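Ulp1-like SUMO protease (Chaetomium thermophilum, PDB 6DG4) probably cleaves SUMO from its conjugates as a cysteine protease of the peptidase C48 family, this chain being its C-terminal catalytic domain. Local coordinates at residues L60-I65 and S136-A141; F95-L100 and I132-H137; T206-I211 and Q221-A226. All coordinates share one frame; numbering follows the deposited sequence. Where two conformers were deposited one is given.

Interaction 1 of 3, residues L60-I65 and S136-A141; sequences LNDNVI and SHWTLA
The indole of W138 has I65 over one face, while D62 and a bridging water sit at its edge. I65 CD1 stands 3.3 Å from the centroid of the five-membered ring, 15° off the normal, a CH-pi contact made by the very end of the isoleucine; the long CG1–CD1 branch is what lets a helix residue reach so far. On the opposite face the sulfur of C133 packs against the ring, which is thereby held between helix and neighbouring strand. D62 brings OD1 to within 3.1 Å of W138 CZ2, in the ring plane, its carboxylate standing nearly upright to the indole (87°). That places acid oxygen against the ring's hydrogen-bearing rim, probably a mild electrostatic attraction; the other oxygen, OD2, makes a weak hydrogen bond to S94. Further along the edge, the indole N-H is answered through water: W138 NE1 donates to it at 2.9 Å, and the water donates to L60 O at 2.7 Å. The carbonyl of L60 is thus satisfied just before the helix begins. N61 occupies the N-cap, where a short amide suits, and its OD1 receives V64 N at 3.0 Å. With CG beside the backbone N (chi1 -78°), the W138 side chain projects from the strand to the start of helix 62-80. Just before W138, H137 bonds to D154 and touches C202, consistent with the His-Asp-Cys triad of a C48 protease, so the tryptophan packs the strand beside the probable active site.

Interaction 2 of 3, residues F95-L100 and I132-H137; sequences FFWPRL and ICESSH
E134 OE2 is gripped by two groups: W97 NE1 donates to it at 2.8 Å, and R164 forms a salt bridge to the same oxygen. The N-H of W97 points at it nearly straight (162°), with the oxygen close to the indole plane, yet the approach is from above the carboxylate, 37° out of its plane. The arginine probably offsets the charge of the carboxylate. I132 spreads across one face of the same indole, while the acid meets its edge. Its CG2 branch lies 3.7 Å from the centroid of the five-membered ring, almost directly over it, while I132 CD1 reaches the six-membered ring, 3.8 Å from W97 CE3; a branched residue can thus touch both rings at once. I132 and E134 lie two residues apart on strand 127-134, which ends in a tight beta hairpin: a type I' turn from E134 to H137 leads directly into strand 137-144. H137 N bonds to E134 O at 2.9 Å, and E134 N to H137 O at 3.1 Å, while S135 and S136 take the positive phi angles that the turn requires. W97 extends from helix 96-103 with CG anti to the backbone N (chi1 -172°), which carries the long indole out to the strand. V165 and K168 of helix 163-177 also touch this tryptophan, and V165 reaches I132 as well.

Interaction 3 of 3, residues T206-I211 and Q221-A226; sequences TITNAI and QAYTEA
Y223 meets helix 202-215 in two ways, through its hydroxyl and through one face of its ring. The hydroxyl (Y223 OH) donates to N209 OD1 at 2.7 Å, the oxygen lying near the plane of the phenol; seen from the amide, the donor stands well above the carbonyl plane, 54° out of it. T208 CG2 sits over the ring centre, 3.5 Å from the centroid and 12° off the normal, a CH-pi contact from a compact methyl. A water closes a small circuit, taking a hydrogen bond from N209 ND2 at 2.9 Å and giving one to Y223 OH at 3.1 Å. Farther out, T208 is set by its own hydroxyl: OG1 bonds to V204 O one helical turn back and to Q231, and with OG1 beside the backbone N (chi1 -56°), CG2 falls anti to that N and faces the tyrosine. P194 and L228 also touch Y223. A phenylalanine in place of Y223 would probably keep the methyl-on-ring packing but leave N209 OD1 without its donor and the water without this acceptor. The phenol thus both donates and accepts, satisfying buried polar atoms while its ring joins the 221-226 loop to the helix by apolar contact.

In the fold
All three contacts are buried, but interaction 1 lies deepest, its centre about 9 Å from the centre of the chain, and interaction 2 farthest out, its centre about 14 Å from that point. Interactions 1 and 2 work on adjoining strands of one hairpin, tied by T139 N to I132 O at 2.8 Å, each strand receiving a different helix. Interaction 3 packs a loop on helix 202-215, whose T206 touches W138 and L140, and whose A210 touches L140. A methyl covers an aromatic face in each. In interaction 1 the indole N-H reaches a backbone carbonyl through water, an acid merely touching the C-H rim; in interaction 2 the acid takes the N-H directly; interaction 3 uses a neutral amide plus water.

Interaction 1 of 3, residues L60-I65 and S136-A141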
loop_
_atom_site.group_PDB
_atom_site.type_symbol
_atom_site.label_atom_id
_atom_site.label_comp_id
_atom_site.label_asym_id
_atom_site.label_seq_id
_atom_site.Cartn_x
_atom_site.Cartn_y
_atom_site.Cartn_z
ATOM N N LEU A 60 -9.336 -2.070 -9.712
ATOM C CA LEU A 60 -8.036 -1.470 -9.982
ATOM C C LEU A 60 -7.059 -2.511 -10.525
ATOM O O LEU A 60 -7.150 -3.705 -10.223
ATOM C CB LEU A 60 -7.470 -0.842 -8.705
ATOM C CG LEU A 60 -7.885 0.606 -8.399
ATOM C CD1 LEU A 60 -9.390 0.776 -8.376
ATOM C CD2 LEU A 60 -7.280 1.077 -7.076
ATOM N N ASN A 61 -6.096 -2.036 -11.315
ATOM C CA ASN A 61 -5.054 -2.901 -11.849
ATOM C C ASN A 61 -3.770 -2.795 -11.029
ATOM O O ASN A 61 -3.634 -1.959 -10.133
ATOM C CB ASN A 61 -4.795 -2.638 -13.343
ATOM C CG ASN A 61 -4.223 -1.250 -13.644
ATOM O OD1 ASN A 61 -3.936 -0.460 -12.753
ATOM N ND2 ASN A 61 -4.062 -0.961 -14.931
ATOM N N ASP A 62 -2.823 -3.686 -11.349
ATOM C CA ASP A 62 -1.540 -3.701 -10.657
ATOM C C ASP A 62 -0.826 -2.363 -10.799
ATOM O O ASP A 62 -0.232 -1.864 -9.838
ATOM C CB ASP A 62 -0.635 -4.803 -11.222
ATOM C CG ASP A 62 -1.222 -6.201 -11.084
ATOM O OD1 ASP A 62 -2.292 -6.374 -10.467
ATOM O OD2 ASP A 62 -0.597 -7.141 -11.621
ATOM N N ASN A 63 -0.855 -1.778 -12.002
ATOM C CA ASN A 63 -0.119 -0.546 -12.250
ATOM C C ASN A 63 -0.482 0.522 -11.228
ATOM O O ASN A 63 0.391 1.193 -10.667
ATOM C CB ASN A 63 -0.447 0.003 -13.643
ATOM C CG ASN A 63 0.156 -0.803 -14.766
ATOM O OD1 ASN A 63 1.059 -1.612 -14.563
ATOM N ND2 ASN A 63 -0.320 -0.549 -15.984
ATOM N N VAL A 64 -1.785 0.705 -11.010
ATOM C CA VAL A 64 -2.271 1.738 -10.105
ATOM C C VAL A 64 -1.958 1.372 -8.661
ATOM O O VAL A 64 -1.420 2.186 -7.900
ATOM C CB VAL A 64 -3.781 1.949 -10.337
ATOM C CG1 VAL A 64 -4.406 2.701 -9.181
ATOM C CG2 VAL A 64 -4.017 2.679 -11.652
ATOM N N ILE A 65 -2.278 0.137 -8.266
ATOM C CA ILE A 65 -2.132 -0.275 -6.870
ATOM C C ILE A 65 -0.672 -0.215 -6.440
ATOM O O ILE A 65 -0.336 0.372 -5.403
ATOM C CB ILE A 65 -2.740 -1.673 -6.646
ATOM C CG1 ILE A 65 -4.263 -1.608 -6.803
ATOM C CG2 ILE A 65 -2.368 -2.194 -5.267
ATOM C CD1 ILE A 65 -4.933 -2.948 -6.965
ATOM N N SER A 136 -8.566 -12.504 -7.454
ATOM C CA SER A 136 -8.890 -11.133 -7.843
ATOM C C SER A 136 -9.098 -10.181 -6.671
ATOM O O SER A 136 -9.281 -8.978 -6.875
ATOM C CB SER A 136 -10.124 -11.085 -8.753
ATOM O OG SER A 136 -9.938 -11.889 -9.903
ATOM N N HIS A 137 -9.077 -10.698 -5.447
ATOM C CA HIS A 137 -9.324 -9.889 -4.261
ATOM C C HIS A 137 -8.000 -9.373 -3.709
ATOM O O HIS A 137 -7.112 -10.162 -3.364
ATOM C CB HIS A 137 -10.048 -10.721 -3.207
ATOM C CG HIS A 137 -10.314 -9.983 -1.932
ATOM N ND1 HIS A 137 -10.950 -8.760 -1.892
ATOM C CD2 HIS A 137 -10.016 -10.295 -0.650
ATOM C CE1 HIS A 137 -11.030 -8.352 -0.639
ATOM N NE2 HIS A 137 -10.481 -9.268 0.137
ATOM N N TRP A 138 -7.884 -8.050 -3.612
ATOM C CA TRP A 138 -6.701 -7.399 -3.076
ATOM C C TRP A 138 -6.852 -7.181 -1.580
ATOM O O TRP A 138 -7.878 -6.665 -1.121
ATOM C CB TRP A 138 -6.500 -6.029 -3.729
ATOM C CG TRP A 138 -5.925 -6.090 -5.086
ATOM C CD1 TRP A 138 -6.598 -5.974 -6.257
ATOM C CD2 TRP A 138 -4.547 -6.273 -5.427
ATOM N NE1 TRP A 138 -5.729 -6.083 -7.314
ATOM C CE2 TRP A 138 -4.460 -6.257 -6.828
ATOM C CE3 TRP A 138 -3.376 -6.447 -4.681
ATOM C CZ2 TRP A 138 -3.256 -6.415 -7.502
ATOM C CZ3 TRP A 138 -2.181 -6.604 -5.353
ATOM C CH2 TRP A 138 -2.131 -6.586 -6.747
ATOM N N THR A 139 -5.800 -7.538 -0.844
ATOM C CA THR A 139 -5.651 -7.280 0.578
ATOM C C THR A 139 -4.223 -6.794 0.807
ATOM O O THR A 139 -3.405 -6.749 -0.118
ATOM C CB THR A 139 -5.941 -8.537 1.410
ATOM O OG1 THR A 139 -5.024 -9.585 1.057
ATOM C CG2 THR A 139 -7.381 -9.002 1.201
ATOM N N LEU A 140 -3.922 -6.433 2.053
ATOM C CA LEU A 140 -2.648 -5.823 2.408
ATOM C C LEU A 140 -2.037 -6.574 3.578
ATOM O O LEU A 140 -2.633 -6.632 4.657
ATOM C CB LEU A 140 -2.846 -4.360 2.810
ATOM C CG LEU A 140 -1.560 -3.610 3.157
ATOM C CD1 LEU A 140 -0.713 -3.388 1.910
ATOM C CD2 LEU A 140 -1.870 -2.295 3.860
ATOM N N ALA A 141 -0.844 -7.118 3.380
ATOM C CA ALA A 141 -0.043 -7.601 4.494
ATOM C C ALA A 141 0.893 -6.480 4.925
ATOM O O ALA A 141 1.421 -5.739 4.091
ATOM C CB ALA A 141 0.751 -8.845 4.102
HETATM O O HOH W 1 -6.073 -6.190 -10.191
#

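Interaction 2 of 3, residues F95-L100 and I132-H137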
loop_
_atom_site.group_PDB
_atom_site.type_symbol
_atom_site.label_atom_id
_atom_site.label_comp_id
_atom_site.label_asym_id
_atom_site.label_seq_id
_atom_site.Cartn_x
_atom_site.Cartn_y
_atom_site.Cartn_z
ATOM N N PHE A 95 4.538 -9.001 -8.021
ATOM C CA PHE A 95 5.216 -10.266 -8.248
ATOM C C PHE A 95 5.632 -10.943 -6.956
ATOM O O PHE A 95 5.951 -12.135 -6.978
ATOM C CB PHE A 95 6.437 -10.042 -9.143
ATOM C CG PHE A 95 6.080 -9.626 -10.543
ATOM C CD1 PHE A 95 5.825 -10.578 -11.508
ATOM C CD2 PHE A 95 5.963 -8.288 -10.885
ATOM C CE1 PHE A 95 5.482 -10.210 -12.792
ATOM C CE2 PHE A 95 5.619 -7.913 -12.171
ATOM C CZ PHE A 95 5.376 -8.876 -13.122
ATOM N N PHE A 96 5.619 -10.234 -5.828
ATOM C CA PHE A 96 6.189 -10.818 -4.623
ATOM C C PHE A 96 5.318 -11.942 -4.072
ATOM O O PHE A 96 5.801 -13.053 -3.839
ATOM C CB PHE A 96 6.441 -9.765 -3.553
ATOM C CG PHE A 96 7.067 -10.331 -2.324
ATOM C CD1 PHE A 96 8.398 -10.677 -2.317
ATOM C CD2 PHE A 96 6.319 -10.559 -1.191
ATOM C CE1 PHE A 96 8.981 -11.216 -1.197
ATOM C CE2 PHE A 96 6.898 -11.106 -0.065
ATOM C CZ PHE A 96 8.231 -11.427 -0.067
ATOM N N TRP A 97 4.039 -11.678 -3.840
ATOM C CA TRP A 97 3.200 -12.714 -3.241
ATOM C C TRP A 97 3.166 -13.979 -4.087
ATOM O O TRP A 97 3.320 -15.076 -3.524
ATOM C CB TRP A 97 1.804 -12.170 -2.929
ATOM C CG TRP A 97 0.976 -13.132 -2.135
ATOM C CD1 TRP A 97 -0.087 -13.854 -2.582
ATOM C CD2 TRP A 97 1.152 -13.485 -0.758
ATOM N NE1 TRP A 97 -0.588 -14.634 -1.571
ATOM C CE2 TRP A 97 0.153 -14.424 -0.438
ATOM C CE3 TRP A 97 2.060 -13.102 0.235
ATOM C CZ2 TRP A 97 0.035 -14.987 0.833
ATOM C CZ3 TRP A 97 1.935 -13.658 1.503
ATOM C CH2 TRP A 97 0.931 -14.585 1.787
ATOM N N PRO A 98 2.980 -13.920 -5.407
ATOM C CA PRO A 98 3.051 -15.164 -6.194
ATOM C C PRO A 98 4.388 -15.875 -6.066
ATOM O O PRO A 98 4.424 -17.112 -6.022
ATOM C CB PRO A 98 2.761 -14.701 -7.630
ATOM C CG PRO A 98 2.166 -13.359 -7.519
ATOM C CD PRO A 98 2.562 -12.760 -6.212
ATOM N N ARG A 99 5.491 -15.126 -6.000
ATOM C CA ARG A 99 6.798 -15.746 -5.816
ATOM C C ARG A 99 6.884 -16.439 -4.463
ATOM O O ARG A 99 7.420 -17.548 -4.351
ATOM C CB ARG A 99 7.888 -14.681 -5.936
ATOM C CG ARG A 99 9.303 -15.215 -5.786
ATOM C CD ARG A 99 9.863 -15.591 -7.123
ATOM N NE ARG A 99 11.204 -16.155 -7.033
ATOM C CZ ARG A 99 11.878 -16.621 -8.079
ATOM N NH1 ARG A 99 11.335 -16.575 -9.288
ATOM N NH2 ARG A 99 13.093 -17.121 -7.921
ATOM N N LEU A 100 6.358 -15.797 -3.421
ATOM C CA LEU A 100 6.380 -16.397 -2.093
ATOM C C LEU A 100 5.544 -17.674 -2.054
ATOM O O LEU A 100 5.961 -18.680 -1.465
ATOM C CB LEU A 100 5.886 -15.375 -1.069
ATOM C CG LEU A 100 6.075 -15.761 0.396
ATOM C CD1 LEU A 100 7.549 -15.985 0.701
ATOM C CD2 LEU A 100 5.536 -14.690 1.297
ATOM N N ILE A 132 -1.381 -8.130 -1.717
ATOM C CA ILE A 132 -1.705 -9.529 -1.964
ATOM C C ILE A 132 -2.955 -9.584 -2.825
ATOM O O ILE A 132 -3.981 -8.995 -2.471
ATOM C CB ILE A 132 -1.948 -10.284 -0.644
ATOM C CG1 ILE A 132 -0.651 -10.370 0.163
ATOM C CG2 ILE A 132 -2.520 -11.670 -0.920
ATOM C CD1 ILE A 132 -0.805 -11.005 1.535
ATOM N N CYS A 133 -2.881 -10.304 -3.938
ATOM C CA CYS A 133 -4.047 -10.523 -4.781
ATOM C C CYS A 133 -4.278 -12.021 -4.923
ATOM O O CYS A 133 -3.448 -12.727 -5.504
ATOM C CB CYS A 133 -3.856 -9.882 -6.151
ATOM S SG CYS A 133 -5.390 -9.831 -7.105
ATOM N N GLU A 134 -5.398 -12.504 -4.389
ATOM C CA GLU A 134 -5.812 -13.892 -4.546
ATOM C C GLU A 134 -7.260 -13.920 -5.008
ATOM O O GLU A 134 -8.118 -13.262 -4.410
ATOM C CB GLU A 134 -5.676 -14.658 -3.230
ATOM C CG GLU A 134 -4.241 -14.769 -2.760
ATOM C CD GLU A 134 -4.085 -15.614 -1.521
ATOM O OE1 GLU A 134 -5.078 -15.769 -0.776
ATOM O OE2 GLU A 134 -2.962 -16.121 -1.304
ATOM N N SER A 135 -7.527 -14.687 -6.061
ATOM C CA SER A 135 -8.872 -14.766 -6.626
ATOM C C SER A 135 -9.428 -13.375 -6.915
ATOM O O SER A 135 -10.598 -13.089 -6.654
ATOM C CB SER A 135 -9.805 -15.552 -5.705
ATOM O OG SER A 135 -9.256 -16.823 -5.405
ATOM N N SER A 136 -8.566 -12.504 -7.454
ATOM C CA SER A 136 -8.890 -11.133 -7.843
ATOM C C SER A 136 -9.098 -10.181 -6.671
ATOM O O SER A 136 -9.281 -8.978 -6.875
ATOM C CB SER A 136 -10.124 -11.085 -8.753
ATOM O OG SER A 136 -9.938 -11.889 -9.903
ATOM N N HIS A 137 -9.077 -10.698 -5.447
ATOM C CA HIS A 137 -9.324 -9.889 -4.261
ATOM C C HIS A 137 -8.000 -9.373 -3.709
ATOM O O HIS A 137 -7.112 -10.162 -3.364
ATOM C CB HIS A 137 -10.048 -10.721 -3.207
ATOM C CG HIS A 137 -10.314 -9.983 -1.932
ATOM N ND1 HIS A 137 -10.950 -8.760 -1.892
ATOM C CD2 HIS A 137 -10.016 -10.295 -0.650
ATOM C CE1 HIS A 137 -11.030 -8.352 -0.639
ATOM N NE2 HIS A 137 -10.481 -9.268 0.137
#

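Interaction 3 of 3, residues T206-I211 and Q221-A226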
loop_
_atom_site.group_PDB
_atom_site.type_symbol
_atom_site.label_atom_id
_atom_site.label_comp_id
_atom_site.label_asym_id
_atom_site.label_seq_id
_atom_site.Cartn_x
_atom_site.Cartn_y
_atom_site.Cartn_z
ATOM N N THR A 206 -7.196 -1.499 -0.082
ATOM C CA THR A 206 -5.798 -1.892 0.100
ATOM C C THR A 206 -4.886 -0.667 0.108
ATOM O O THR A 206 -4.034 -0.521 0.993
ATOM C CB THR A 206 -5.413 -2.891 -0.998
ATOM O OG1 THR A 206 -6.132 -4.116 -0.804
ATOM C CG2 THR A 206 -3.929 -3.213 -1.009
ATOM N N ILE A 207 -5.055 0.233 -0.863
ATOM C CA ILE A 207 -4.235 1.442 -0.904
ATOM C C ILE A 207 -4.482 2.299 0.332
ATOM O O ILE A 207 -3.550 2.848 0.932
ATOM C CB ILE A 207 -4.520 2.238 -2.193
ATOM C CG1 ILE A 207 -3.999 1.507 -3.429
ATOM C CG2 ILE A 207 -3.907 3.638 -2.108
ATOM C CD1 ILE A 207 -4.572 2.050 -4.734
ATOM N N THR A 208 -5.751 2.470 0.705
ATOM C CA THR A 208 -6.076 3.391 1.790
ATOM C C THR A 208 -5.586 2.849 3.124
ATOM O O THR A 208 -5.079 3.607 3.959
ATOM C CB THR A 208 -7.579 3.675 1.799
ATOM O OG1 THR A 208 -7.978 4.184 0.518
ATOM C CG2 THR A 208 -7.929 4.715 2.848
ATOM N N ASN A 209 -5.721 1.536 3.338
ATOM C CA ASN A 209 -5.171 0.924 4.542
ATOM C C ASN A 209 -3.656 1.052 4.579
ATOM O O ASN A 209 -3.066 1.209 5.653
ATOM C CB ASN A 209 -5.602 -0.538 4.642
ATOM C CG ASN A 209 -7.054 -0.678 5.036
ATOM O OD1 ASN A 209 -7.630 0.222 5.647
ATOM N ND2 ASN A 209 -7.658 -1.800 4.684
ATOM N N ALA A 210 -3.007 0.977 3.414
ATOM C CA ALA A 210 -1.562 1.159 3.358
ATOM C C ALA A 210 -1.167 2.584 3.735
ATOM O O ALA A 210 -0.180 2.786 4.453
ATOM C CB ALA A 210 -1.034 0.781 1.973
ATOM N N ILE A 211 -1.925 3.587 3.271
ATOM C CA ILE A 211 -1.657 4.960 3.687
ATOM C C ILE A 211 -1.742 5.060 5.201
ATOM O O ILE A 211 -0.854 5.607 5.863
ATOM C CB ILE A 211 -2.641 5.943 3.026
ATOM C CG1 ILE A 211 -2.470 5.998 1.508
ATOM C CG2 ILE A 211 -2.460 7.338 3.635
ATOM C CD1 ILE A 211 -3.547 6.823 0.810
ATOM N N GLN A 221 -10.873 4.568 12.294
ATOM C CA GLN A 221 -11.294 5.899 12.698
ATOM C C GLN A 221 -11.264 6.899 11.552
ATOM O O GLN A 221 -11.676 8.044 11.750
ATOM C CB GLN A 221 -10.380 6.398 13.830
ATOM C CG GLN A 221 -10.470 5.550 15.089
ATOM C CD GLN A 221 -9.488 5.950 16.176
ATOM O OE1 GLN A 221 -8.523 6.673 15.930
ATOM N NE2 GLN A 221 -9.733 5.470 17.391
ATOM N N ALA A 222 -10.825 6.495 10.354
ATOM C CA ALA A 222 -10.389 7.454 9.347
ATOM C C ALA A 222 -11.244 7.547 8.090
ATOM O O ALA A 222 -11.225 8.597 7.447
ATOM C CB ALA A 222 -8.945 7.156 8.917
ATOM N N TYR A 223 -11.974 6.505 7.698
ATOM C CA TYR A 223 -12.668 6.561 6.414
ATOM C C TYR A 223 -13.802 5.544 6.387
ATOM O O TYR A 223 -13.947 4.716 7.292
ATOM C CB TYR A 223 -11.685 6.394 5.239
ATOM C CG TYR A 223 -11.151 4.995 5.005
ATOM C CD1 TYR A 223 -10.068 4.498 5.729
ATOM C CD2 TYR A 223 -11.716 4.180 4.038
ATOM C CE1 TYR A 223 -9.582 3.221 5.505
ATOM C CE2 TYR A 223 -11.241 2.901 3.807
ATOM C CZ TYR A 223 -10.176 2.424 4.533
ATOM O OH TYR A 223 -9.725 1.145 4.269
ATOM N N THR A 224 -14.624 5.644 5.334
ATOM C CA THR A 224 -15.737 4.740 5.106
ATOM C C THR A 224 -15.738 4.264 3.656
ATOM O O THR A 224 -15.147 4.889 2.769
ATOM C CB THR A 224 -17.087 5.425 5.346
ATOM O OG1 THR A 224 -17.321 6.345 4.274
ATOM C CG2 THR A 224 -17.112 6.168 6.675
ATOM N N GLU A 225 -16.450 3.160 3.424
ATOM C CA GLU A 225 -16.586 2.633 2.071
ATOM C C GLU A 225 -17.237 3.646 1.131
ATOM O O GLU A 225 -16.856 3.748 -0.041
ATOM C CB GLU A 225 -17.389 1.332 2.098
ATOM C CG GLU A 225 -17.516 0.677 0.731
ATOM C CD GLU A 225 -18.102 -0.723 0.790
ATOM O OE1 GLU A 225 -19.179 -0.887 1.406
ATOM O OE2 GLU A 225 -17.490 -1.656 0.213
ATOM N N ALA A 226 -18.226 4.400 1.618
ATOM C CA ALA A 226 -18.923 5.348 0.754
ATOM C C ALA A 226 -18.023 6.477 0.259
ATOM O O ALA A 226 -18.385 7.157 -0.708
ATOM C CB ALA A 226 -20.137 5.925 1.479
HETATM O O HOH W 2 -10.575 -1.729 5.050
#